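PDB 1XOC: oligopeptide-binding protein AppA from Bacillus subtilis, which serves as the extracytoplasmic receptor, binding tetra- and pentapeptides among others, of the App oligopeptide permease, an ABC transporter that can replace the Opp system in sporulation and competence. Local coordinates for residues A[119-124]-A[433-438]; A[186-191]-A[210-215]; A[429-434]-A[443-448]. All coordinates share one frame; numbering follows the deposited sequence.

Contact 1: residues A[119-124]-A[433-438]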
loop_
_atom_site.group_PDB
_atom_site.type_symbol
_atom_site.label_atom_id
_atom_site.label_comp_id
_atom_site.label_asym_id
_atom_site.label_seq_id
_atom_site.Cartn_x
_atom_site.Cartn_y
_atom_site.Cartn_z
ATOM N N ARG A 119 -1.525 -3.188 -12.218
ATOM C CA ARG A 119 -2.167 -1.895 -11.960
ATOM C C ARG A 119 -3.238 -1.537 -12.974
ATOM O O ARG A 119 -3.621 -0.357 -13.090
ATOM C CB ARG A 119 -1.106 -0.783 -11.874
ATOM C CG ARG A 119 -0.161 -0.920 -10.693
ATOM C CD ARG A 119 -0.893 -0.925 -9.396
ATOM N NE ARG A 119 -0.023 -0.645 -8.277
ATOM C CZ ARG A 119 -0.478 -0.460 -7.044
ATOM N NH1 ARG A 119 -1.783 -0.456 -6.811
ATOM N NH2 ARG A 119 0.367 -0.235 -6.071
ATOM N N GLY A 120 -3.782 -2.532 -13.667
ATOM C CA GLY A 120 -4.799 -2.264 -14.691
ATOM C C GLY A 120 -6.022 -1.502 -14.201
ATOM O O GLY A 120 -6.556 -0.693 -14.948
ATOM N N SER A 121 -6.441 -1.769 -12.963
ATOM C CA SER A 121 -7.624 -1.156 -12.321
ATOM C C SER A 121 -7.575 0.368 -12.342
ATOM O O SER A 121 -8.590 1.041 -12.519
ATOM C CB SER A 121 -7.721 -1.602 -10.854
ATOM O OG SER A 121 -9.087 -1.573 -10.435
ATOM N N THR A 122 -6.383 0.902 -12.175
ATOM C CA THR A 122 -6.174 2.326 -12.128
ATOM C C THR A 122 -6.456 3.037 -13.455
ATOM O O THR A 122 -6.748 4.255 -13.478
ATOM C CB THR A 122 -4.737 2.578 -11.661
ATOM O OG1 THR A 122 -4.541 1.910 -10.392
ATOM C CG2 THR A 122 -4.456 4.078 -11.512
ATOM N N TYR A 123 -6.362 2.303 -14.568
ATOM C CA TYR A 123 -6.428 2.872 -15.920
ATOM C C TYR A 123 -7.587 2.348 -16.742
ATOM O O TYR A 123 -7.816 2.833 -17.852
ATOM C CB TYR A 123 -5.089 2.683 -16.693
ATOM C CG TYR A 123 -3.902 3.142 -15.873
ATOM C CD1 TYR A 123 -3.195 2.236 -15.089
ATOM C CD2 TYR A 123 -3.565 4.519 -15.763
ATOM C CE1 TYR A 123 -2.146 2.631 -14.292
ATOM C CE2 TYR A 123 -2.509 4.926 -14.936
ATOM C CZ TYR A 123 -1.801 3.962 -14.209
ATOM O OH TYR A 123 -0.774 4.369 -13.365
ATOM N N GLU A 124 -8.330 1.374 -16.227
ATOM C CA GLU A 124 -9.336 0.740 -17.083
ATOM C C GLU A 124 -10.516 1.632 -17.495
ATOM O O GLU A 124 -11.268 1.292 -18.414
ATOM C CB GLU A 124 -9.829 -0.568 -16.510
ATOM C CG GLU A 124 -10.405 -0.507 -15.170
ATOM C CD GLU A 124 -10.979 -1.864 -14.767
ATOM O OE1 GLU A 124 -10.784 -2.823 -15.549
ATOM O OE2 GLU A 124 -11.631 -1.981 -13.713
ATOM N N SER A 433 -14.299 -9.223 -7.947
ATOM C CA SER A 433 -13.772 -10.492 -8.470
ATOM C C SER A 433 -13.022 -10.375 -9.794
ATOM O O SER A 433 -12.236 -11.256 -10.157
ATOM C CB SER A 433 -14.898 -11.515 -8.611
ATOM O OG SER A 433 -15.832 -11.138 -9.580
ATOM N N SER A 434 -13.290 -9.316 -10.542
ATOM C CA SER A 434 -12.557 -9.016 -11.776
ATOM C C SER A 434 -11.070 -8.748 -11.520
ATOM O O SER A 434 -10.277 -8.783 -12.476
ATOM C CB SER A 434 -13.169 -7.809 -12.507
ATOM O OG SER A 434 -12.910 -6.584 -11.841
ATOM N N GLN A 435 -10.703 -8.480 -10.264
ATOM C CA GLN A 435 -9.327 -8.108 -9.911
ATOM C C GLN A 435 -8.486 -9.265 -9.415
ATOM O O GLN A 435 -7.366 -9.070 -8.994
ATOM C CB GLN A 435 -9.346 -6.973 -8.882
ATOM C CG GLN A 435 -10.042 -5.718 -9.417
ATOM C CD GLN A 435 -9.499 -5.261 -10.761
ATOM O OE1 GLN A 435 -10.243 -5.153 -11.780
ATOM N NE2 GLN A 435 -8.205 -4.995 -10.783
ATOM N N ILE A 436 -9.024 -10.476 -9.497
ATOM C CA ILE A 436 -8.279 -11.649 -9.105
ATOM C C ILE A 436 -7.177 -11.984 -10.116
ATOM O O ILE A 436 -6.016 -12.187 -9.736
ATOM C CB ILE A 436 -9.226 -12.862 -8.949
ATOM C CG1 ILE A 436 -10.206 -12.655 -7.784
ATOM C CG2 ILE A 436 -8.415 -14.135 -8.707
ATOM C CD1 ILE A 436 -11.313 -13.745 -7.747
ATOM N N LYS A 437 -7.538 -12.067 -11.386
ATOM C CA LYS A 437 -6.619 -12.601 -12.386
ATOM C C LYS A 437 -5.359 -11.770 -12.557
ATOM O O LYS A 437 -4.257 -12.321 -12.666
ATOM C CB LYS A 437 -7.317 -12.772 -13.729
ATOM C CG LYS A 437 -6.453 -13.460 -14.782
ATOM C CD LYS A 437 -7.188 -13.559 -16.121
ATOM C CE LYS A 437 -6.389 -14.347 -17.159
ATOM N NZ LYS A 437 -7.283 -14.997 -18.171
ATOM N N LYS A 438 -5.513 -10.453 -12.598
ATOM C CA LYS A 438 -4.376 -9.578 -12.857
ATOM C C LYS A 438 -4.295 -8.376 -11.921
ATOM O O LYS A 438 -3.560 -7.452 -12.220
ATOM C CB LYS A 438 -4.376 -9.074 -14.304
ATOM C CG LYS A 438 -4.673 -10.099 -15.383
ATOM C CD LYS A 438 -4.898 -9.419 -16.730
ATOM C CE LYS A 438 -5.055 -10.431 -17.842
ATOM N NZ LYS A 438 -4.863 -9.797 -19.184
HETATM O O HOH W 1 -3.706 -5.322 -14.171
#
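Gly120 and Lys438 are joined by one water: Gly120 N donates to it at 2.8 Å, and it donates in turn to Lys438 O at 2.9 Å. The position, with Arg119 hydrogen-bonded to the backbone of the bound nonapeptide, is consistent with a bridge between the two lobes that close over the ligand in solute-binding proteins of family 5. Elsewhere in the contact, Ser121 faces the amide of Gln435, with Ser121 CB 3.4 Å from Gln435 NE2. A residue as small as serine suits this spot, since it lets the amide come close while its OG turns to a probable hydrogen bond with Asp429. Gln435 reaches across with CG beside the backbone N (chi1 -60°), and a bend at chi2, -52°, brings the amide to Ser121. The side chains of Glu124 and Gln435 come at each other from opposite directions, carboxylate and amide planes 75° apart. Glu124 OE2 bonds the hydroxyl of Tyr428 on helix 428-431, a residue that also packs against Ser121 and Gln435. That anchors the carboxylate while the two acceptors, Glu124 OE2 and Gln435 OE1, remain 4.0 Å apart.

Contact 2: residues A[186-191]-A[210-215]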
loop_
_atom_site.group_PDB
_atom_site.type_symbol
_atom_site.label_atom_id
_atom_site.label_comp_id
_atom_site.label_asym_id
_atom_site.label_seq_id
_atom_site.Cartn_x
_atom_site.Cartn_y
_atom_site.Cartn_z
ATOM N N GLY A 186 11.928 13.873 -10.674
ATOM C CA GLY A 186 11.611 14.159 -9.283
ATOM C C GLY A 186 12.754 14.819 -8.560
ATOM O O GLY A 186 13.836 15.054 -9.144
ATOM N N PRO A 187 12.546 15.108 -7.271
ATOM C CA PRO A 187 13.469 15.909 -6.496
ATOM C C PRO A 187 14.794 15.276 -6.169
ATOM O O PRO A 187 15.719 15.992 -5.768
ATOM C CB PRO A 187 12.691 16.202 -5.205
ATOM C CG PRO A 187 11.645 15.165 -5.136
ATOM C CD PRO A 187 11.324 14.780 -6.523
ATOM N N PHE A 188 14.898 13.949 -6.307
ATOM C CA PHE A 188 16.145 13.248 -5.994
ATOM C C PHE A 188 16.500 12.348 -7.170
ATOM O O PHE A 188 15.629 11.759 -7.811
ATOM C CB PHE A 188 16.017 12.441 -4.696
ATOM C CG PHE A 188 15.857 13.303 -3.478
ATOM C CD1 PHE A 188 16.975 13.757 -2.791
ATOM C CD2 PHE A 188 14.586 13.729 -3.060
ATOM C CE1 PHE A 188 16.842 14.585 -1.675
ATOM C CE2 PHE A 188 14.461 14.538 -1.926
ATOM C CZ PHE A 188 15.565 14.970 -1.257
ATOM N N LYS A 189 17.791 12.248 -7.439
ATOM C CA LYS A 189 18.344 11.414 -8.519
ATOM C C LYS A 189 18.923 10.095 -7.969
ATOM O O LYS A 189 19.437 10.051 -6.865
ATOM C CB LYS A 189 19.505 12.133 -9.201
ATOM C CG LYS A 189 19.267 13.486 -9.716
ATOM C CD LYS A 189 20.586 14.048 -10.312
ATOM C CE LYS A 189 21.677 14.190 -9.244
ATOM N NZ LYS A 189 22.784 15.169 -9.539
ATOM N N PHE A 190 18.826 9.035 -8.751
ATOM C CA PHE A 190 19.405 7.751 -8.378
ATOM C C PHE A 190 20.920 7.782 -8.399
ATOM O O PHE A 190 21.509 8.196 -9.381
ATOM C CB PHE A 190 18.868 6.664 -9.331
ATOM C CG PHE A 190 19.374 5.279 -9.045
ATOM C CD1 PHE A 190 18.693 4.446 -8.170
ATOM C CD2 PHE A 190 20.540 4.822 -9.639
ATOM C CE1 PHE A 190 19.166 3.142 -7.928
ATOM C CE2 PHE A 190 21.023 3.529 -9.395
ATOM C CZ PHE A 190 20.329 2.698 -8.530
ATOM N N LYS A 191 21.549 7.313 -7.322
ATOM C CA LYS A 191 23.000 7.130 -7.296
ATOM C C LYS A 191 23.417 5.655 -7.293
ATOM O O LYS A 191 24.259 5.251 -8.085
ATOM C CB LYS A 191 23.591 7.864 -6.094
ATOM C CG LYS A 191 25.112 7.792 -6.036
ATOM C CD LYS A 191 25.688 8.464 -4.801
ATOM C CE LYS A 191 27.173 8.669 -4.960
ATOM N NZ LYS A 191 27.827 7.460 -5.578
ATOM N N GLY A 210 12.674 23.769 -7.144
ATOM C CA GLY A 210 13.883 24.144 -6.428
ATOM C C GLY A 210 14.536 22.907 -5.840
ATOM O O GLY A 210 13.874 21.956 -5.426
ATOM N N ARG A 211 15.861 22.922 -5.787
ATOM C CA ARG A 211 16.597 21.830 -5.195
ATOM C C ARG A 211 16.123 21.489 -3.772
ATOM O O ARG A 211 15.858 22.402 -2.977
ATOM C CB ARG A 211 18.087 22.200 -5.109
ATOM C CG ARG A 211 19.029 21.029 -4.737
ATOM C CD ARG A 211 20.337 21.608 -4.273
ATOM N NE ARG A 211 21.422 20.675 -3.987
ATOM C CZ ARG A 211 21.745 20.207 -2.786
ATOM N NH1 ARG A 211 20.999 20.460 -1.715
ATOM N NH2 ARG A 211 22.844 19.449 -2.672
ATOM N N PRO A 212 16.080 20.186 -3.441
ATOM C CA PRO A 212 15.957 19.828 -2.023
ATOM C C PRO A 212 16.958 20.530 -1.147
ATOM O O PRO A 212 18.058 20.854 -1.599
ATOM C CB PRO A 212 16.304 18.325 -2.022
ATOM C CG PRO A 212 15.811 17.860 -3.322
ATOM C CD PRO A 212 16.123 18.971 -4.285
ATOM N N TYR A 213 16.600 20.726 0.118
ATOM C CA TYR A 213 17.579 21.212 1.093
ATOM C C TYR A 213 18.583 20.112 1.460
ATOM O O TYR A 213 19.796 20.370 1.544
ATOM C CB TYR A 213 16.897 21.746 2.346
ATOM C CG TYR A 213 15.960 22.884 2.049
ATOM C CD1 TYR A 213 16.443 24.109 1.613
ATOM C CD2 TYR A 213 14.592 22.731 2.191
ATOM C CE1 TYR A 213 15.583 25.157 1.336
ATOM C CE2 TYR A 213 13.713 23.783 1.912
ATOM C CZ TYR A 213 14.219 24.978 1.470
ATOM O OH TYR A 213 13.381 26.038 1.185
ATOM N N LEU A 214 18.075 18.903 1.680
ATOM C CA LEU A 214 18.913 17.751 1.998
ATOM C C LEU A 214 19.777 17.387 0.804
ATOM O O LEU A 214 19.314 17.421 -0.326
ATOM C CB LEU A 214 18.051 16.524 2.421
ATOM C CG LEU A 214 17.296 16.751 3.741
ATOM C CD1 LEU A 214 16.147 15.746 3.918
ATOM C CD2 LEU A 214 18.260 16.629 4.919
ATOM N N ASP A 215 21.048 17.070 1.056
ATOM C CA ASP A 215 21.988 16.724 0.002
ATOM C C ASP A 215 21.766 15.311 -0.527
ATOM O O ASP A 215 21.859 15.087 -1.742
ATOM C CB ASP A 215 23.419 16.860 0.481
ATOM C CG ASP A 215 23.816 18.307 0.768
ATOM O OD1 ASP A 215 23.356 19.235 0.074
ATOM O OD2 ASP A 215 24.603 18.503 1.703
#
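Phe188 and Pro212 make the dense part of this contact. Pro212 lies over one face of the Phe188 ring, its CG 3.8 Å from the ring centroid and 22° off the normal, a CH-pi contact. At the rim Pro212 CB comes to 3.5 Å from Phe188 CZ. The aromatic ring is put there by a chi1 of -67°, which sets CG beside the backbone N and turns the ring to the proline. The same proline CG also meets the carbonyl of Pro187, with Pro187 O 3.1 Å from Pro212 CG, and the two proline rings meet at Pro187 CB and Pro212 CG, 4.0 Å apart. A rigid proline ring, with C-H groups to offer, suits the face of an aromatic ring. The loop 210-215 thus folds back on the start of strand 188-194, an outermost strand of a mixed four-stranded sheet, just before the chain enters strand 216-221 of that sheet. An alanine in place of Phe188 has no ring to lie under Pro212, and is likely to leave a gap between strand and loop. Packing is slacker toward Leu214, whose buried O has no polar partner in the model and lies 4.0 Å from Phe188 CE1. On the more exposed side the chemistry turns polar: Arg211, whose CB points away from the strand, runs extended along its own loop. Its NH2 forms a salt bridge of 2.8 Å with Asp215 OD1, met on the anti side, and Arg211 NH1 reaches Pro212 O at 3.0 Å, while NE pairs with Asp205.

Contact 3: residues A[429-434]-A[443-448]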
loop_
_atom_site.group_PDB
_atom_site.type_symbol
_atom_site.label_atom_id
_atom_site.label_comp_id
_atom_site.label_asym_id
_atom_site.label_seq_id
_atom_site.Cartn_x
_atom_site.Cartn_y
_atom_site.Cartn_z
ATOM N N ASP A 429 -10.724 -2.178 -6.221
ATOM C CA ASP A 429 -9.388 -2.627 -6.606
ATOM C C ASP A 429 -8.982 -3.888 -5.862
ATOM O O ASP A 429 -8.222 -4.698 -6.385
ATOM C CB ASP A 429 -8.330 -1.515 -6.367
ATOM C CG ASP A 429 -8.417 -0.370 -7.370
ATOM O OD1 ASP A 429 -9.198 -0.473 -8.342
ATOM O OD2 ASP A 429 -7.671 0.658 -7.210
ATOM N N ILE A 430 -9.474 -4.038 -4.640
ATOM C CA ILE A 430 -9.060 -5.112 -3.747
ATOM C C ILE A 430 -10.071 -6.265 -3.668
ATOM O O ILE A 430 -9.669 -7.409 -3.522
ATOM C CB ILE A 430 -8.780 -4.531 -2.323
ATOM C CG1 ILE A 430 -7.554 -3.586 -2.383
ATOM C CG2 ILE A 430 -8.560 -5.632 -1.319
ATOM C CD1 ILE A 430 -7.316 -2.808 -1.068
ATOM N N PHE A 431 -11.357 -5.972 -3.768
ATOM C CA PHE A 431 -12.414 -6.980 -3.522
ATOM C C PHE A 431 -13.318 -7.349 -4.694
ATOM O O PHE A 431 -14.064 -8.342 -4.620
ATOM C CB PHE A 431 -13.272 -6.568 -2.328
ATOM C CG PHE A 431 -12.514 -6.486 -1.014
ATOM C CD1 PHE A 431 -11.992 -7.621 -0.416
ATOM C CD2 PHE A 431 -12.319 -5.269 -0.386
ATOM C CE1 PHE A 431 -11.297 -7.528 0.795
ATOM C CE2 PHE A 431 -11.605 -5.188 0.817
ATOM C CZ PHE A 431 -11.124 -6.339 1.402
ATOM N N HIS A 432 -13.318 -6.576 -5.776
ATOM C CA HIS A 432 -14.113 -6.980 -6.943
ATOM C C HIS A 432 -13.483 -8.238 -7.593
ATOM O O HIS A 432 -12.278 -8.333 -7.737
ATOM C CB HIS A 432 -14.244 -5.830 -7.932
ATOM C CG HIS A 432 -15.283 -6.071 -8.974
ATOM N ND1 HIS A 432 -16.544 -5.510 -8.927
ATOM C CD2 HIS A 432 -15.245 -6.803 -10.104
ATOM C CE1 HIS A 432 -17.231 -5.901 -9.981
ATOM N NE2 HIS A 432 -16.474 -6.698 -10.708
ATOM N N SER A 433 -14.299 -9.223 -7.947
ATOM C CA SER A 433 -13.772 -10.492 -8.470
ATOM C C SER A 433 -13.022 -10.375 -9.794
ATOM O O SER A 433 -12.236 -11.256 -10.157
ATOM C CB SER A 433 -14.898 -11.515 -8.611
ATOM O OG SER A 433 -15.832 -11.138 -9.580
ATOM N N SER A 434 -13.290 -9.316 -10.542
ATOM C CA SER A 434 -12.557 -9.016 -11.776
ATOM C C SER A 434 -11.070 -8.748 -11.520
ATOM O O SER A 434 -10.277 -8.783 -12.476
ATOM C CB SER A 434 -13.169 -7.809 -12.507
ATOM O OG SER A 434 -12.910 -6.584 -11.841
ATOM N N VAL A 443 -6.700 -12.902 -2.590
ATOM C CA VAL A 443 -7.344 -13.993 -1.823
ATOM C C VAL A 443 -8.498 -14.689 -2.554
ATOM O O VAL A 443 -9.172 -15.562 -1.979
ATOM C CB VAL A 443 -7.830 -13.511 -0.422
ATOM C CG1 VAL A 443 -6.639 -13.107 0.467
ATOM C CG2 VAL A 443 -8.856 -12.366 -0.555
ATOM N N TRP A 444 -8.742 -14.304 -3.810
ATOM C CA TRP A 444 -9.766 -14.958 -4.619
ATOM C C TRP A 444 -11.179 -14.829 -4.055
ATOM O O TRP A 444 -11.989 -15.756 -4.124
ATOM C CB TRP A 444 -9.388 -16.423 -4.854
ATOM C CG TRP A 444 -8.256 -16.557 -5.791
ATOM C CD1 TRP A 444 -6.973 -16.093 -5.620
ATOM C CD2 TRP A 444 -8.307 -17.136 -7.080
ATOM N NE1 TRP A 444 -6.215 -16.391 -6.727
ATOM C CE2 TRP A 444 -7.014 -17.021 -7.646
ATOM C CE3 TRP A 444 -9.326 -17.756 -7.825
ATOM C CZ2 TRP A 444 -6.713 -17.503 -8.921
ATOM C CZ3 TRP A 444 -9.026 -18.237 -9.098
ATOM C CH2 TRP A 444 -7.728 -18.103 -9.633
ATOM N N TYR A 445 -11.477 -13.641 -3.556
ATOM C CA TYR A 445 -12.795 -13.319 -3.049
ATOM C C TYR A 445 -13.763 -12.956 -4.169
ATOM O O TYR A 445 -13.466 -12.146 -5.028
ATOM C CB TYR A 445 -12.681 -12.134 -2.087
ATOM C CG TYR A 445 -14.009 -11.617 -1.610
ATOM C CD1 TYR A 445 -14.834 -12.394 -0.843
ATOM C CD2 TYR A 445 -14.427 -10.333 -1.926
ATOM C CE1 TYR A 445 -16.058 -11.907 -0.390
ATOM C CE2 TYR A 445 -15.620 -9.830 -1.464
ATOM C CZ TYR A 445 -16.430 -10.617 -0.694
ATOM O OH TYR A 445 -17.627 -10.108 -0.257
ATOM N N LYS A 446 -14.948 -13.564 -4.147
ATOM C CA LYS A 446 -16.010 -13.205 -5.077
ATOM C C LYS A 446 -17.383 -13.237 -4.427
ATOM O O LYS A 446 -17.857 -14.301 -4.019
ATOM C CB LYS A 446 -16.031 -14.145 -6.274
ATOM C CG LYS A 446 -17.279 -13.946 -7.135
ATOM C CD LYS A 446 -17.087 -14.438 -8.540
ATOM C CE LYS A 446 -18.243 -14.022 -9.415
ATOM N NZ LYS A 446 -18.075 -14.522 -10.800
ATOM N N ASN A 447 -18.037 -12.082 -4.370
ATOM C CA ASN A 447 -19.441 -12.015 -4.000
ATOM C C ASN A 447 -20.092 -11.245 -5.132
ATOM O O ASN A 447 -19.840 -10.063 -5.284
ATOM C CB ASN A 447 -19.615 -11.325 -2.635
ATOM C CG ASN A 447 -21.053 -11.081 -2.270
ATOM O OD1 ASN A 447 -21.892 -10.891 -3.137
ATOM N ND2 ASN A 447 -21.353 -11.090 -0.971
ATOM N N ALA A 448 -20.909 -11.918 -5.941
ATOM C CA ALA A 448 -21.473 -11.297 -7.115
ATOM C C ALA A 448 -22.326 -10.072 -6.771
ATOM O O ALA A 448 -22.389 -9.124 -7.541
ATOM C CB ALA A 448 -22.298 -12.314 -7.898
HETATM O O HOH W 2 -16.490 -9.771 -4.868
#
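Phe431 and Tyr445 meet obliquely at the heart of the contact. Their ring planes stand 89° apart, and Phe431 CD1 lies 3.9 Å from Tyr445 CD2. The carbonyl of Phe431 takes the edge of the tyrosine ring, Phe431 O sitting near the ring plane at 3.4 Å from Tyr445 CD2. Alongside, the extended methylenes of Lys446 run past the small side chain of Ser433, with Lys446 CD 3.7 Å from Ser433 CB; the aliphatic part of a lysine can pack here while its ammonium group continues beyond the serine. A water links the backbones next to the tyrosine, accepting from Asn447 N at 2.8 Å and lying 2.8 Å from Phe431 O, to which it can donate.

Further out, other groups fix these residues. Ile430 CG2 lies over the centre of one face of the Phe431 ring, and Met454, Ile477 and Pro482 pack against Phe431, an apolar setting that suits a phenylalanine. Tyr445 swings its ring toward the helix end with CG opposite the backbone N (chi1 174°), and its hydroxyl is held by Asp480, whose OD2 also receives Asn447 ND2. A single amide, Asn441 ND2, serves both Tyr445 O and His432 O, tying the two backbones together, while Ser433 OG bonds Asp451. Asp451 belongs to helix 448-457, and Asn447 introduces that helix with its OD1 accepting from Ala450 N: an asparagine N-cap that starts helix 448-457 at the end of the loop from helix 428-431.

Contacts 1 and 3 are neighbours, with centres 10 Å apart, and share Ser433 and Ser434; between them Ile436 packs on Trp444. Both use the region following helix 428-431, but contact 3, probably within one lobe, joins its segments by ring and methylene packing and a water, whereas contact 1 appears to bridge the cleft with water and polar side chains over little area. Contact 2 lies 33 Å and 40 Å from them, centre to centre. Although far from the middle of the chain, its touching residues are all buried, and it joins strand and loop by proline and phenylalanine packing; contacts 1 and 3 are only partly buried.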